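Local coordinates for protein arylamine n-acetyltransferase NAT (Mycobacterium tuberculosis, PDB 4BGF) that probably transfers an acetyl group from acetyl-coenzyme A to the amino group of arylamines, as an arylamine N-acetyltransferase, at residues 5-17 / 26-38. Numbering follows the deposited sequence.
Sequences LTAYFDRINYRGA and QDLVTVHSRTIPF
Ile12 and Thr35 bring the backbones closest, CA to CA 5.7 Å. The axes of helices 5-11 and 26-35 cross at 65°, 10.8 Å apart. Ile12 is the central apolar residue. Its CG2 packs 3.8 Å from Ile36 CD1 and also lies beside the Thr35 hydroxyl. Its CD1 lies 4.2 Å from Leu28 CD2. Thr35 OG1 does not bond across; it donates back to Val31 O of its own helix.

Leu28 CD2 sits almost squarely over the Tyr14 ring, 3.6 Å from the centroid and 9° off the normal, a CH-pi contact. The same methyl reaches Phe9 CE1 at 3.9 Å. Gly16 N lies over the opposite face of Tyr14, toward the rim, while Asp27 CB meets the ring edge through CE1. A water joins Asp27 OD2 to Ala17 N, the latter bond weak.

The direct polar link is Tyr8 OH to His32 ND1, 2.8 Å. Tyr8 CG stands anti to the backbone N (chi1 167°), which swings the phenol across to the imidazole edge. The two side chains cross at about a right angle. His32 NE2 bonds His73 of helix 70-83, so both imidazole nitrogens are engaged. Arg11 lays one guanidinium face over Ile36 CG1, while its NE bonds Leu61 O.

The contact ties the N-terminal helix and its following loop to helix 22-35 within the helical part of the N-acetyltransferase fold. The interface is mostly apolar, with one polar line from Tyr8 through His32 to His73. Bonds at both His32 nitrogens should fix the rotation of its ring.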
loop_
_atom_site.group_PDB
_atom_site.type_symbol
_atom_site.label_atom_id
_atom_site.label_comp_id
_atom_site.label_asym_id
_atom_site.label_seq_id
_atom_site.Cartn_x
_atom_site.Cartn_y
_atom_site.Cartn_z
ATOM N N LEU A 5 -10.540 14.516 -9.372
ATOM C CA LEU A 5 -9.949 13.415 -10.115
ATOM C C LEU A 5 -8.912 13.840 -11.120
ATOM O O LEU A 5 -7.911 13.167 -11.269
ATOM C CB LEU A 5 -11.006 12.613 -10.847
ATOM C CG LEU A 5 -11.842 11.665 -10.004
ATOM C CD1 LEU A 5 -13.187 11.542 -10.667
ATOM C CD2 LEU A 5 -11.219 10.270 -9.809
ATOM N N THR A 6 -9.151 14.941 -11.817
ATOM C CA THR A 6 -8.213 15.464 -12.808
ATOM C C THR A 6 -6.797 15.520 -12.246
ATOM O O THR A 6 -5.828 15.205 -12.931
ATOM C CB THR A 6 -8.646 16.859 -13.190
ATOM O OG1 THR A 6 -9.961 16.784 -13.744
ATOM C CG2 THR A 6 -7.707 17.489 -14.202
ATOM N N ALA A 7 -6.688 15.868 -10.972
ATOM C CA ALA A 7 -5.393 16.094 -10.371
ATOM C C ALA A 7 -4.753 14.783 -9.983
ATOM O O ALA A 7 -3.540 14.650 -10.007
ATOM C CB ALA A 7 -5.526 16.971 -9.184
ATOM N N TYR A 8 -5.590 13.825 -9.632
ATOM C CA TYR A 8 -5.141 12.502 -9.249
ATOM C C TYR A 8 -4.711 11.757 -10.494
ATOM O O TYR A 8 -3.724 11.027 -10.488
ATOM C CB TYR A 8 -6.276 11.755 -8.529
ATOM C CG TYR A 8 -5.997 10.285 -8.370
ATOM C CD1 TYR A 8 -5.232 9.816 -7.304
ATOM C CD2 TYR A 8 -6.480 9.367 -9.295
ATOM C CE1 TYR A 8 -4.960 8.489 -7.158
ATOM C CE2 TYR A 8 -6.218 8.031 -9.165
ATOM C CZ TYR A 8 -5.447 7.585 -8.097
ATOM O OH TYR A 8 -5.174 6.229 -7.965
ATOM N N PHE A 9 -5.445 11.951 -11.583
ATOM C CA PHE A 9 -5.092 11.330 -12.852
ATOM C C PHE A 9 -3.801 11.888 -13.436
ATOM O O PHE A 9 -3.039 11.143 -14.030
ATOM C CB PHE A 9 -6.214 11.492 -13.868
ATOM C CG PHE A 9 -7.417 10.638 -13.596
ATOM C CD1 PHE A 9 -7.350 9.506 -12.797
ATOM C CD2 PHE A 9 -8.638 10.989 -14.145
ATOM C CE1 PHE A 9 -8.474 8.732 -12.560
ATOM C CE2 PHE A 9 -9.768 10.225 -13.917
ATOM C CZ PHE A 9 -9.689 9.094 -13.118
ATOM N N ASP A 10 -3.545 13.181 -13.262
ATOM C CA ASP A 10 -2.322 13.779 -13.793
ATOM C C ASP A 10 -1.128 13.592 -12.843
ATOM O O ASP A 10 0.006 13.825 -13.226
ATOM C CB ASP A 10 -2.532 15.257 -14.155
ATOM C CG ASP A 10 -3.306 15.447 -15.475
ATOM O OD1 ASP A 10 -4.523 15.137 -15.517
ATOM O OD2 ASP A 10 -2.695 15.915 -16.468
ATOM N N ARG A 11 -1.386 13.151 -11.624
ATOM C CA ARG A 11 -0.328 12.787 -10.682
ATOM C C ARG A 11 0.262 11.457 -11.106
ATOM O O ARG A 11 1.468 11.310 -11.247
ATOM C CB ARG A 11 -0.911 12.654 -9.270
ATOM C CG ARG A 11 -0.094 11.850 -8.272
ATOM C CD ARG A 11 0.897 12.706 -7.494
ATOM N NE ARG A 11 1.350 12.033 -6.279
ATOM C CZ ARG A 11 2.551 11.482 -6.106
ATOM N NH1 ARG A 11 3.465 11.508 -7.068
ATOM N NH2 ARG A 11 2.833 10.902 -4.939
ATOM N N ILE A 12 -0.621 10.487 -11.285
ATOM C CA ILE A 12 -0.240 9.148 -11.704
ATOM C C ILE A 12 -0.208 9.043 -13.235
ATOM O O ILE A 12 0.123 7.996 -13.771
ATOM C CB ILE A 12 -1.196 8.074 -11.086
ATOM C CG1 ILE A 12 -2.569 8.048 -11.785
ATOM C CG2 ILE A 12 -1.350 8.325 -9.593
ATOM C CD1 ILE A 12 -3.513 7.006 -11.243
ATOM N N ASN A 13 -0.528 10.139 -13.920
ATOM C CA ASN A 13 -0.518 10.201 -15.379
ATOM C C ASN A 13 -1.403 9.108 -15.968
ATOM O O ASN A 13 -0.960 8.275 -16.761
ATOM C CB ASN A 13 0.919 10.097 -15.907
ATOM C CG ASN A 13 1.089 10.684 -17.303
ATOM O OD1 ASN A 13 0.193 11.347 -17.847
ATOM N ND2 ASN A 13 2.265 10.451 -17.887
ATOM N N TYR A 14 -2.663 9.106 -15.560
ATOM C CA TYR A 14 -3.606 8.147 -16.078
ATOM C C TYR A 14 -4.301 8.730 -17.287
ATOM O O TYR A 14 -4.933 9.779 -17.215
ATOM C CB TYR A 14 -4.623 7.740 -15.013
ATOM C CG TYR A 14 -5.660 6.784 -15.529
ATOM C CD1 TYR A 14 -5.361 5.454 -15.741
ATOM C CD2 TYR A 14 -6.926 7.219 -15.812
ATOM C CE1 TYR A 14 -6.308 4.586 -16.210
ATOM C CE2 TYR A 14 -7.875 6.374 -16.300
ATOM C CZ TYR A 14 -7.570 5.054 -16.487
ATOM O OH TYR A 14 -8.554 4.225 -16.982
ATOM N N ARG A 15 -4.141 8.016 -18.393
ATOM C CA ARG A 15 -4.866 8.243 -19.626
ATOM C C ARG A 15 -5.555 6.923 -19.897
ATOM O O ARG A 15 -4.888 5.908 -20.096
ATOM C CB ARG A 15 -3.909 8.554 -20.782
ATOM C CG ARG A 15 -3.027 9.768 -20.574
ATOM C CD ARG A 15 -3.798 11.048 -20.772
ATOM N NE ARG A 15 -3.330 12.084 -19.858
ATOM C CZ ARG A 15 -2.321 12.924 -20.094
ATOM N NH1 ARG A 15 -1.651 12.896 -21.243
ATOM N NH2 ARG A 15 -1.989 13.815 -19.166
ATOM N N GLY A 16 -6.880 6.915 -19.852
ATOM C CA GLY A 16 -7.641 5.735 -20.213
ATOM C C GLY A 16 -9.098 6.034 -19.985
ATOM O O GLY A 16 -9.437 7.176 -19.663
ATOM N N ALA A 17 -9.953 5.023 -20.146
ATOM C CA ALA A 17 -11.383 5.161 -19.859
ATOM C C ALA A 17 -11.601 5.445 -18.374
ATOM O O ALA A 17 -10.733 5.138 -17.562
ATOM C CB ALA A 17 -12.123 3.904 -20.263
ATOM N N GLN A 26 -8.073 -2.475 -13.247
ATOM C CA GLN A 26 -6.734 -3.029 -13.400
ATOM C C GLN A 26 -5.694 -1.933 -13.732
ATOM O O GLN A 26 -4.621 -1.898 -13.138
ATOM C CB GLN A 26 -6.766 -4.138 -14.470
ATOM C CG GLN A 26 -5.421 -4.577 -15.052
ATOM C CD GLN A 26 -4.594 -5.430 -14.117
ATOM O OE1 GLN A 26 -4.554 -6.643 -14.232
ATOM N NE2 GLN A 26 -3.913 -4.792 -13.204
ATOM N N ASP A 27 -6.021 -1.039 -14.667
ATOM C CA ASP A 27 -5.104 0.018 -15.111
ATOM C C ASP A 27 -4.801 1.058 -14.034
ATOM O O ASP A 27 -3.695 1.614 -13.956
ATOM C CB ASP A 27 -5.671 0.740 -16.343
ATOM C CG ASP A 27 -5.778 -0.169 -17.563
ATOM O OD1 ASP A 27 -5.396 -1.358 -17.468
ATOM O OD2 ASP A 27 -6.238 0.316 -18.622
ATOM N N LEU A 28 -5.808 1.361 -13.235
ATOM C CA LEU A 28 -5.634 2.354 -12.211
ATOM C C LEU A 28 -4.717 1.835 -11.151
ATOM O O LEU A 28 -3.859 2.560 -10.688
ATOM C CB LEU A 28 -6.959 2.730 -11.606
ATOM C CG LEU A 28 -7.753 3.702 -12.445
ATOM C CD1 LEU A 28 -9.096 3.812 -11.806
ATOM C CD2 LEU A 28 -7.066 5.058 -12.502
ATOM N N VAL A 29 -4.910 0.570 -10.786
ATOM C CA VAL A 29 -4.070 -0.102 -9.814
ATOM C C VAL A 29 -2.597 -0.127 -10.259
ATOM O O VAL A 29 -1.714 0.198 -9.478
ATOM C CB VAL A 29 -4.593 -1.538 -9.526
ATOM C CG1 VAL A 29 -3.534 -2.409 -8.887
ATOM C CG2 VAL A 29 -5.813 -1.500 -8.569
ATOM N N THR A 30 -2.337 -0.526 -11.506
ATOM C CA THR A 30 -0.974 -0.578 -12.045
ATOM C C THR A 30 -0.264 0.774 -12.003
ATOM O O THR A 30 0.832 0.877 -11.509
ATOM C CB THR A 30 -0.988 -1.011 -13.502
ATOM O OG1 THR A 30 -1.816 -0.101 -14.219
ATOM C CG2 THR A 30 -1.554 -2.408 -13.678
ATOM N N VAL A 31 -0.902 1.808 -12.541
ATOM C CA VAL A 31 -0.327 3.146 -12.576
ATOM C C VAL A 31 -0.224 3.840 -11.199
ATOM O O VAL A 31 0.674 4.634 -10.967
ATOM C CB VAL A 31 -1.141 4.017 -13.539
ATOM C CG1 VAL A 31 -0.482 5.331 -13.748
ATOM C CG2 VAL A 31 -1.247 3.353 -14.882
ATOM N N HIS A 32 -1.169 3.558 -10.307
ATOM C CA HIS A 32 -1.143 4.030 -8.930
ATOM C C HIS A 32 0.080 3.469 -8.255
ATOM O O HIS A 32 0.893 4.204 -7.724
ATOM C CB HIS A 32 -2.415 3.557 -8.198
ATOM C CG HIS A 32 -2.486 3.950 -6.749
ATOM N ND1 HIS A 32 -3.342 4.927 -6.286
ATOM C CD2 HIS A 32 -1.831 3.479 -5.654
ATOM C CE1 HIS A 32 -3.196 5.057 -4.982
ATOM N NE2 HIS A 32 -2.285 4.190 -4.576
ATOM N N SER A 33 0.185 2.142 -8.292
ATOM C CA SER A 33 1.300 1.379 -7.689
ATOM C C SER A 33 2.665 1.848 -8.150
ATOM O O SER A 33 3.653 1.802 -7.419
ATOM C CB SER A 33 1.173 -0.095 -8.052
ATOM O OG SER A 33 0.056 -0.657 -7.422
ATOM N N ARG A 34 2.677 2.319 -9.385
ATOM C CA ARG A 34 3.880 2.643 -10.109
ATOM C C ARG A 34 4.405 4.005 -9.716
ATOM O O ARG A 34 5.602 4.217 -9.740
ATOM C CB ARG A 34 3.570 2.541 -11.609
ATOM C CG ARG A 34 4.701 2.772 -12.547
ATOM C CD ARG A 34 4.158 3.136 -13.925
ATOM N NE ARG A 34 3.501 2.014 -14.585
ATOM C CZ ARG A 34 2.703 2.112 -15.647
ATOM N NH1 ARG A 34 2.413 3.286 -16.191
ATOM N NH2 ARG A 34 2.191 1.008 -16.165
ATOM N N THR A 35 3.525 4.894 -9.276
ATOM C CA THR A 35 3.881 6.286 -9.095
ATOM C C THR A 35 3.768 6.790 -7.663
ATOM O O THR A 35 4.607 7.588 -7.250
ATOM C CB THR A 35 3.057 7.206 -9.998
ATOM O OG1 THR A 35 1.720 7.243 -9.515
ATOM C CG2 THR A 35 3.068 6.726 -11.457
ATOM N N ILE A 36 2.755 6.360 -6.912
ATOM C CA ILE A 36 2.632 6.769 -5.515
ATOM C C ILE A 36 3.253 5.681 -4.632
ATOM O O ILE A 36 2.769 4.561 -4.590
ATOM C CB ILE A 36 1.168 7.061 -5.117
ATOM C CG1 ILE A 36 0.501 7.948 -6.147
ATOM C CG2 ILE A 36 1.103 7.722 -3.727
ATOM C CD1 ILE A 36 -0.901 8.326 -5.797
ATOM N N PRO A 37 4.370 6.007 -3.968
ATOM C CA PRO A 37 5.087 5.010 -3.195
ATOM C C PRO A 37 4.417 4.707 -1.863
ATOM O O PRO A 37 3.511 5.387 -1.419
ATOM C CB PRO A 37 6.431 5.670 -2.957
ATOM C CG PRO A 37 6.141 7.072 -2.922
ATOM C CD PRO A 37 5.023 7.315 -3.863
ATOM N N PHE A 38 4.853 3.622 -1.253
ATOM C CA PHE A 38 4.535 3.364 0.131
ATOM C C PHE A 38 5.697 4.033 0.823
ATOM O O PHE A 38 6.811 4.019 0.300
ATOM C CB PHE A 38 4.428 1.858 0.365
ATOM C CG PHE A 38 4.236 1.453 1.802
ATOM C CD1 PHE A 38 5.302 1.390 2.651
ATOM C CD2 PHE A 38 3.003 1.077 2.270
ATOM C CE1 PHE A 38 5.143 0.999 3.955
ATOM C CE2 PHE A 38 2.835 0.667 3.566
ATOM C CZ PHE A 38 3.911 0.626 4.410
HETATM O O HOH W 1 -8.481 2.025 -19.982
#